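Local coordinates for putative outer membrane lipoprotein (PDB 2RD1) that is of unknown function but carries a lipoprotein signal, and is probably anchored in the cell envelope by lipid ahead of this small SH3-like beta domain, at residues Val16-Pro21 against Ser31-Glu36. Numbering follows the deposited sequence.
Sequences VTQGKP and SYTDQE
The methyl of Thr17 meets the Tyr32 ring obliquely, with Thr17 CG2 lying 3.7 Å from Tyr32 CD2 and the two side chains crossing at about a right angle. The contact joins the two three-stranded antiparallel sheets of what is probably an SH3-like beta fold, that of the DUF903 family; the short strands 16-18 and 31-33 run at 87° to each other. Pro21 CG packs on Tyr32 CB, 3.9 Å away, and Pro21 also touches Met7 of strand 4-9. At so steep a crossing no regular ladder forms between the strands, and one direct bond, Gln18 N to Thr33 O at 3.0 Å, ties the two segments. Two waters supplement it: one links Val16 O to Gln35 N, the other Gln18 O to Thr33 N. With OG1 set between the backbone N and the carbonyl carbon (chi1 70°), Thr17 reaches forward to Gly19 O, a bond of 3.0 Å from Thr17 OG1. Beyond the crossing, Asp34 OD1 accepts from Glu36 N in an Asx turn, while Asp34 OD2 forms a salt bridge with Arg40. The bend of Gln35 at chi2 (-59°) brings its amide carbon CD to 4.0 Å from Val16 CG1; that amide stands perpendicular to the amide of Gln18, and Gln35 OE1 rests 3.2 Å from Gln18 CG.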
loop_
_atom_site.group_PDB
_atom_site.type_symbol
_atom_site.label_atom_id
_atom_site.label_comp_id
_atom_site.label_asym_id
_atom_site.label_seq_id
_atom_site.Cartn_x
_atom_site.Cartn_y
_atom_site.Cartn_z
ATOM N N VAL A 16 3.689 -2.272 -4.943
ATOM C CA VAL A 16 2.388 -2.806 -5.342
ATOM C C VAL A 16 1.909 -3.788 -4.271
ATOM O O VAL A 16 2.688 -4.589 -3.774
ATOM C CB VAL A 16 2.484 -3.556 -6.695
ATOM C CG1 VAL A 16 1.136 -4.126 -7.075
ATOM C CG2 VAL A 16 3.006 -2.619 -7.773
ATOM N N THR A 17 0.632 -3.730 -3.912
ATOM C CA THR A 17 0.124 -4.643 -2.900
ATOM C C THR A 17 -1.030 -5.486 -3.427
ATOM O O THR A 17 -1.615 -5.187 -4.465
ATOM C CB THR A 17 -0.376 -3.882 -1.642
ATOM O OG1 THR A 17 -1.571 -3.160 -1.968
ATOM C CG2 THR A 17 0.690 -2.905 -1.128
ATOM N N GLN A 18 -1.341 -6.552 -2.699
ATOM C CA GLN A 18 -2.439 -7.439 -3.052
ATOM C C GLN A 18 -3.516 -7.066 -2.050
ATOM O O GLN A 18 -3.347 -7.265 -0.841
ATOM C CB GLN A 18 -2.030 -8.905 -2.869
ATOM C CG GLN A 18 -0.768 -9.321 -3.628
ATOM C CD GLN A 18 -0.463 -10.815 -3.501
ATOM O OE1 GLN A 18 -0.445 -11.367 -2.401
ATOM N NE2 GLN A 18 -0.213 -11.466 -4.630
ATOM N N GLY A 19 -4.610 -6.497 -2.544
ATOM C CA GLY A 19 -5.679 -6.077 -1.655
ATOM C C GLY A 19 -5.359 -4.718 -1.051
ATOM O O GLY A 19 -4.214 -4.274 -1.100
ATOM N N LYS A 20 -6.365 -4.057 -0.484
ATOM C CA LYS A 20 -6.178 -2.743 0.126
ATOM C C LYS A 20 -5.512 -2.833 1.494
ATOM O O LYS A 20 -5.988 -3.543 2.376
ATOM C CB LYS A 20 -7.528 -2.031 0.273
ATOM C CG LYS A 20 -7.449 -0.671 0.975
ATOM C CD LYS A 20 -8.828 -0.011 1.117
ATOM C CE LYS A 20 -8.688 1.430 1.621
ATOM N NZ LYS A 20 -9.997 2.140 1.738
ATOM N N PRO A 21 -4.401 -2.109 1.688
ATOM C CA PRO A 21 -3.695 -2.126 2.970
ATOM C C PRO A 21 -4.610 -1.659 4.096
ATOM O O PRO A 21 -5.517 -0.860 3.869
ATOM C CB PRO A 21 -2.519 -1.181 2.726
ATOM C CG PRO A 21 -2.235 -1.387 1.265
ATOM C CD PRO A 21 -3.632 -1.355 0.682
ATOM N N SER A 31 -0.620 -2.423 7.692
ATOM C CA SER A 31 -0.178 -3.726 7.245
ATOM C C SER A 31 -0.636 -3.964 5.815
ATOM O O SER A 31 -1.732 -3.549 5.430
ATOM C CB SER A 31 -0.751 -4.807 8.150
ATOM O OG SER A 31 -2.161 -4.865 8.012
ATOM N N TYR A 32 0.217 -4.618 5.031
ATOM C CA TYR A 32 -0.099 -4.940 3.644
ATOM C C TYR A 32 0.537 -6.269 3.269
ATOM O O TYR A 32 1.340 -6.811 4.024
ATOM C CB TYR A 32 0.424 -3.861 2.691
ATOM C CG TYR A 32 1.931 -3.744 2.649
ATOM C CD1 TYR A 32 2.628 -3.062 3.645
ATOM C CD2 TYR A 32 2.660 -4.316 1.616
ATOM C CE1 TYR A 32 4.026 -2.951 3.605
ATOM C CE2 TYR A 32 4.049 -4.216 1.567
ATOM C CZ TYR A 32 4.725 -3.530 2.562
ATOM O OH TYR A 32 6.093 -3.404 2.496
ATOM N N THR A 33 0.178 -6.775 2.092
ATOM C CA THR A 33 0.708 -8.033 1.576
ATOM C C THR A 33 1.424 -7.739 0.267
ATOM O O THR A 33 0.789 -7.300 -0.693
ATOM C CB THR A 33 -0.419 -9.037 1.269
ATOM O OG1 THR A 33 -1.273 -9.172 2.407
ATOM C CG2 THR A 33 0.166 -10.391 0.920
ATOM N N ASP A 34 2.732 -7.974 0.212
ATOM C CA ASP A 34 3.465 -7.701 -1.016
ATOM C C ASP A 34 3.088 -8.664 -2.140
ATOM O O ASP A 34 2.190 -9.492 -1.981
ATOM C CB ASP A 34 4.977 -7.742 -0.767
ATOM C CG ASP A 34 5.453 -9.070 -0.198
ATOM O OD1 ASP A 34 5.046 -10.130 -0.714
ATOM O OD2 ASP A 34 6.254 -9.044 0.758
ATOM N N GLN A 35 3.775 -8.548 -3.274
ATOM C CA GLN A 35 3.510 -9.402 -4.428
ATOM C C GLN A 35 3.925 -10.855 -4.225
ATOM O O GLN A 35 3.648 -11.701 -5.069
ATOM C CB GLN A 35 4.208 -8.852 -5.673
ATOM C CG GLN A 35 3.512 -7.668 -6.326
ATOM C CD GLN A 35 2.088 -7.983 -6.757
ATOM O OE1 GLN A 35 1.188 -8.117 -5.923
ATOM N NE2 GLN A 35 1.876 -8.103 -8.062
ATOM N N GLU A 36 4.592 -11.147 -3.118
ATOM C CA GLU A 36 4.998 -12.518 -2.851
ATOM C C GLU A 36 4.130 -13.099 -1.747
ATOM O O GLU A 36 4.533 -14.027 -1.052
ATOM C CB GLU A 36 6.473 -12.594 -2.435
ATOM C CG GLU A 36 7.467 -12.179 -3.519
ATOM C CD GLU A 36 8.873 -12.710 -3.256
ATOM O OE1 GLU A 36 9.277 -12.786 -2.070
ATOM O OE2 GLU A 36 9.578 -13.044 -4.237
HETATM O O HOH W 1 5.060 -5.945 -3.396
HETATM O O HOH W 2 -2.202 -5.274 1.051
#